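PDB 4Q6U: Rv3651-like N-terminal domain-containing protein from Mycobacterium tuberculosis, which is of unknown function but probably acts as a sensor, stringing together one GAF-like and two PAS-like domains in a single chain. Local coordinates for residues G109-D114 with A145-A150; H11-V16 with R77-I82. All coordinates share one frame; numbering follows the deposited sequence.

Contact 1 of 2, residues G109-D114 with A145-A150; sequences GPLKWD and AEDLPA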
# COMPACT_ATOMS: atom_id res chain seq x y z
N GLY B 109 -16.65 20.69 7.80
CA GLY B 109 -17.84 19.89 7.75
C GLY B 109 -17.84 18.83 8.84
O GLY B 109 -17.10 17.85 8.75
N PRO B 110 -18.65 19.05 9.88
CA PRO B 110 -18.77 18.12 10.99
C PRO B 110 -19.61 16.91 10.59
O PRO B 110 -20.56 17.05 9.82
CB PRO B 110 -19.46 18.95 12.07
CG PRO B 110 -20.30 19.89 11.30
CD PRO B 110 -19.58 20.19 10.01
N LEU B 111 -19.21 15.74 11.08
CA LEU B 111 -20.00 14.53 10.90
C LEU B 111 -19.71 13.59 12.06
O LEU B 111 -18.76 13.80 12.83
CB LEU B 111 -19.68 13.85 9.56
CG LEU B 111 -18.24 13.33 9.40
CD1 LEU B 111 -18.24 11.95 8.77
CD2 LEU B 111 -17.40 14.27 8.56
N LYS B 112 -20.49 12.52 12.17
CA LYS B 112 -20.22 11.52 13.18
C LYS B 112 -20.62 10.15 12.69
O LYS B 112 -21.52 10.01 11.85
CB LYS B 112 -20.94 11.83 14.50
CG LYS B 112 -22.45 11.78 14.41
CD LYS B 112 -23.10 12.08 15.76
CE LYS B 112 -24.62 12.01 15.68
NZ LYS B 112 -25.22 12.39 16.99
N TRP B 113 -19.91 9.15 13.20
CA TRP B 113 -20.26 7.75 12.99
C TRP B 113 -20.64 7.19 14.35
O TRP B 113 -19.81 7.20 15.27
CB TRP B 113 -19.10 6.96 12.38
CG TRP B 113 -18.87 7.21 10.92
CD1 TRP B 113 -19.40 8.22 10.17
CD2 TRP B 113 -18.07 6.42 10.04
NE1 TRP B 113 -18.96 8.11 8.86
CE2 TRP B 113 -18.15 7.01 8.76
CE3 TRP B 113 -17.29 5.27 10.21
CZ2 TRP B 113 -17.47 6.49 7.65
CZ3 TRP B 113 -16.62 4.75 9.11
CH2 TRP B 113 -16.71 5.36 7.84
N ASP B 114 -21.88 6.74 14.49
CA ASP B 114 -22.26 5.99 15.69
C ASP B 114 -21.87 4.54 15.46
O ASP B 114 -22.52 3.83 14.69
CB ASP B 114 -23.76 6.13 16.00
CG ASP B 114 -24.14 5.54 17.36
OD1 ASP B 114 -23.59 4.49 17.74
OD2 ASP B 114 -25.01 6.13 18.05
N ALA B 145 -20.67 2.91 4.39
CA ALA B 145 -20.22 2.74 3.01
C ALA B 145 -20.69 3.88 2.09
O ALA B 145 -20.26 3.96 0.94
CB ALA B 145 -20.70 1.36 2.45
N GLU B 146 -21.54 4.78 2.60
CA GLU B 146 -21.94 5.96 1.83
C GLU B 146 -20.97 7.14 2.06
O GLU B 146 -20.97 8.11 1.30
CB GLU B 146 -23.38 6.39 2.19
CG GLU B 146 -24.44 5.32 1.86
CD GLU B 146 -25.87 5.74 2.18
OE1 GLU B 146 -26.38 5.33 3.25
OE2 GLU B 146 -26.50 6.46 1.37
N ASP B 147 -20.16 7.05 3.11
CA ASP B 147 -19.18 8.09 3.42
C ASP B 147 -17.79 7.71 2.89
O ASP B 147 -16.96 8.56 2.64
CB ASP B 147 -19.14 8.35 4.92
CG ASP B 147 -20.31 9.18 5.41
OD1 ASP B 147 -21.23 9.43 4.60
OD2 ASP B 147 -20.30 9.59 6.59
N LEU B 148 -17.54 6.41 2.75
CA LEU B 148 -16.29 5.94 2.17
C LEU B 148 -16.48 5.76 0.67
O LEU B 148 -17.57 5.42 0.23
CB LEU B 148 -15.85 4.64 2.84
CG LEU B 148 -15.57 4.75 4.34
CD1 LEU B 148 -15.26 3.38 4.92
CD2 LEU B 148 -14.41 5.71 4.60
N PRO B 149 -15.42 6.00 -0.12
CA PRO B 149 -15.61 5.77 -1.55
C PRO B 149 -15.87 4.30 -1.84
O PRO B 149 -15.52 3.45 -1.02
CB PRO B 149 -14.27 6.21 -2.15
CG PRO B 149 -13.70 7.14 -1.15
CD PRO B 149 -14.13 6.64 0.18
N ALA B 150 -16.50 4.01 -2.97
CA ALA B 150 -16.55 2.64 -3.46
C ALA B 150 -15.25 2.39 -4.21
O ALA B 150 -14.73 3.30 -4.84
CB ALA B 150 -17.75 2.42 -4.37
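Trp-113 stands on strand 109-114, the opening strand of the PAS-like middle domain, and meets Asp-147 and Leu-148 of the loop that runs from helix 124-129 to helix 157-165. The domain has the five-stranded antiparallel sheet of a PAS fold, in strand order 2-1-5-4-3, and the contact offers a worked example of how one indole can tie such a connecting segment to a sheet by polar and apolar means together. The polar part is a hydrogen bond of 3.0 Å from Trp-113 NE1 to Asp-147 OD2, nearly straight, with an N-H...O angle of 159°. The acceptor lies close to the ring plane, whereas the indole nitrogen reaches OD2 on its anti side, 24° out of the carboxylate plane. Asp-147 is set for this by its first torsion (chi1 -77°), which keeps CG beside its own backbone N and aims the carboxylate at the strand. Farther along the same indole edge, Asp-147 CB packs on Trp-113 CZ2 at 3.7 Å. The ring's far corner is apolar: Leu-148 CG sits in the ring plane, 3.7 Å from Trp-113 CH2, and Leu-148 CD1 is 3.8 Å from that same CH2. Leu-111, two residues back on the strand, brings CD1 to within 3.8 Å of Asp-147 OD2, a carbon lying against the bonded oxygen. Phe-144 stacks on the indole, and Val-160 of helix 157-165 also touches Trp-113. The other carboxylate oxygen, OD1, forms a salt bridge with Arg-142 NE. Held between a guanidinium and an indole N-H, the Asp-147 carboxylate probably remains ionised, and its two oxygens, having separate partners, fix the rotation of the group.

Contact 2 of 2, residues H11-V16 with R77-I82; sequences HDWLLV and RTEPVI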
# COMPACT_ATOMS: atom_id res chain seq x y z
N HIS B 11 -1.69 34.57 8.63
CA HIS B 11 -2.93 35.24 8.24
C HIS B 11 -4.06 34.26 7.99
O HIS B 11 -5.20 34.66 7.81
CB HIS B 11 -2.70 36.09 6.98
N ASP B 12 -3.73 32.97 7.96
CA ASP B 12 -4.71 31.93 7.64
C ASP B 12 -5.64 31.63 8.81
O ASP B 12 -5.32 31.93 9.96
CB ASP B 12 -4.01 30.64 7.22
CG ASP B 12 -3.28 30.78 5.89
OD1 ASP B 12 -3.95 30.75 4.84
OD2 ASP B 12 -2.04 30.91 5.91
N TRP B 13 -6.79 31.04 8.51
CA TRP B 13 -7.68 30.50 9.52
C TRP B 13 -7.07 29.22 10.08
O TRP B 13 -6.63 28.36 9.32
CB TRP B 13 -9.06 30.19 8.95
CG TRP B 13 -9.92 31.37 8.69
CD1 TRP B 13 -10.02 32.08 7.53
CD2 TRP B 13 -10.83 31.98 9.61
NE1 TRP B 13 -10.93 33.10 7.67
CE2 TRP B 13 -11.44 33.06 8.95
CE3 TRP B 13 -11.18 31.71 10.94
CZ2 TRP B 13 -12.38 33.88 9.57
CZ3 TRP B 13 -12.12 32.53 11.56
CH2 TRP B 13 -12.71 33.59 10.87
N LEU B 14 -7.05 29.08 11.39
CA LEU B 14 -6.63 27.83 12.02
C LEU B 14 -7.84 26.98 12.38
O LEU B 14 -8.72 27.44 13.11
CB LEU B 14 -5.81 28.10 13.28
CG LEU B 14 -4.47 28.81 13.08
CD1 LEU B 14 -3.77 28.93 14.41
CD2 LEU B 14 -3.64 28.03 12.07
N LEU B 15 -7.90 25.73 11.91
CA LEU B 15 -8.96 24.83 12.36
C LEU B 15 -8.47 24.03 13.56
O LEU B 15 -7.49 23.30 13.49
CB LEU B 15 -9.41 23.90 11.24
CG LEU B 15 -10.58 22.96 11.58
CD1 LEU B 15 -11.87 23.73 11.80
CD2 LEU B 15 -10.77 21.93 10.48
N VAL B 16 -9.17 24.20 14.67
CA VAL B 16 -8.79 23.56 15.93
C VAL B 16 -9.83 22.52 16.35
O VAL B 16 -10.99 22.84 16.51
CB VAL B 16 -8.64 24.61 17.04
CG1 VAL B 16 -8.56 23.94 18.40
CG2 VAL B 16 -7.41 25.47 16.78
N ARG B 77 -10.67 36.18 16.01
CA ARG B 77 -12.02 35.83 15.59
C ARG B 77 -12.19 34.33 15.61
O ARG B 77 -11.33 33.59 15.13
CB ARG B 77 -12.33 36.40 14.21
CG ARG B 77 -12.07 37.90 14.13
CD ARG B 77 -12.58 38.48 12.84
NE ARG B 77 -13.95 38.06 12.58
CZ ARG B 77 -14.83 38.78 11.90
NH1 ARG B 77 -14.48 39.97 11.41
NH2 ARG B 77 -16.07 38.32 11.71
N THR B 78 -13.29 33.88 16.21
CA THR B 78 -13.55 32.46 16.31
C THR B 78 -14.91 32.09 15.74
O THR B 78 -15.89 32.82 15.88
CB THR B 78 -13.46 31.98 17.78
OG1 THR B 78 -14.30 32.80 18.61
CG2 THR B 78 -12.03 32.04 18.29
N GLU B 79 -14.94 30.92 15.09
CA GLU B 79 -16.14 30.36 14.49
C GLU B 79 -16.32 28.95 15.01
O GLU B 79 -15.46 28.10 14.78
CB GLU B 79 -16.03 30.35 12.96
CG GLU B 79 -15.97 31.72 12.32
CD GLU B 79 -17.25 32.50 12.53
OE1 GLU B 79 -18.32 31.88 12.54
OE2 GLU B 79 -17.16 33.73 12.69
N PRO B 80 -17.41 28.70 15.74
CA PRO B 80 -17.69 27.35 16.23
C PRO B 80 -17.98 26.40 15.07
O PRO B 80 -18.54 26.81 14.06
CB PRO B 80 -18.94 27.55 17.10
CG PRO B 80 -19.61 28.72 16.51
CD PRO B 80 -18.47 29.65 16.14
N VAL B 81 -17.59 25.14 15.23
CA VAL B 81 -18.02 24.10 14.30
C VAL B 81 -18.93 23.16 15.08
O VAL B 81 -18.45 22.36 15.89
CB VAL B 81 -16.85 23.32 13.70
CG1 VAL B 81 -17.35 22.45 12.56
CG2 VAL B 81 -15.78 24.28 13.19
N ILE B 82 -20.23 23.28 14.85
CA ILE B 82 -21.19 22.60 15.70
C ILE B 82 -21.99 21.59 14.90
O ILE B 82 -22.62 21.93 13.89
CB ILE B 82 -22.14 23.61 16.37
CG1 ILE B 82 -21.31 24.66 17.12
CG2 ILE B 82 -23.10 22.89 17.30
CD1 ILE B 82 -22.13 25.76 17.78
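Trp-13, Leu-15, Glu-79 and Val-81 meet across one face of the six-stranded antiparallel sheet of the N-terminal, GAF-like domain. Strands 14-17 and 74-82 are second neighbours there: each pairs with strand 88-97, which runs between them, and they run parallel to one another. They therefore meet through side chains that reach over the intervening strand, helped by one backbone oxygen.

Two kinds of contact do this. The first is the packing of the indole against strand 74-82. The six-membered end of Trp-13 is carried toward that strand, where Glu-79 CG lies 4.0 Å from Trp-13 CZ3 and equally far from CH2. CZ3 also comes within 3.8 Å of the backbone oxygen Arg-77 O, and Arg-77 CB is 4.4 Å from Trp-13 CH2. Glu-79 touches the ring with its aliphatic part, while its oxygen OE1 is hydrogen-bonded to Ser-64 OG. At the other end of the indole, NE1 is hydrogen-bonded to Pro-103 O, which probably helps to set the ring's rotation, while Trp-94 of the intervening strand 88-97 meets it with planes at about 45°.

The second kind is purely aliphatic. Leu-15 and Val-81 cross at about a right angle, and Met-212 of the middle domain touches both, placing this end of the contact at the domain interface. CG of Leu-15 is anti to its backbone N (chi1 -177°), and from there its CD1 branch extends to Val-81 CG2 at 4.2 Å.

Followed from the N terminus, the chain closes contact 2 first: residues 11-16 meet 77-82 after 60 intervening residues, among them helix 48-61 and the strands at 24-28, 31-37 and 65-69. Strand 88-97 then returns between the two partners, and the chain passes into the middle domain. Contact 1 opens there with strand 109-114 and closes at 145-150, a shorter loop of 30 residues containing strand 119-121 and helix 124-129. The two loops are in series, neither nesting nor crossing, with centres about 22 Å apart. They nevertheless touch at the domain boundary, where Pro-110 CD packs 4.1 Å from Val-81 CG1, joining the GAF-like sheet to the PAS-like one.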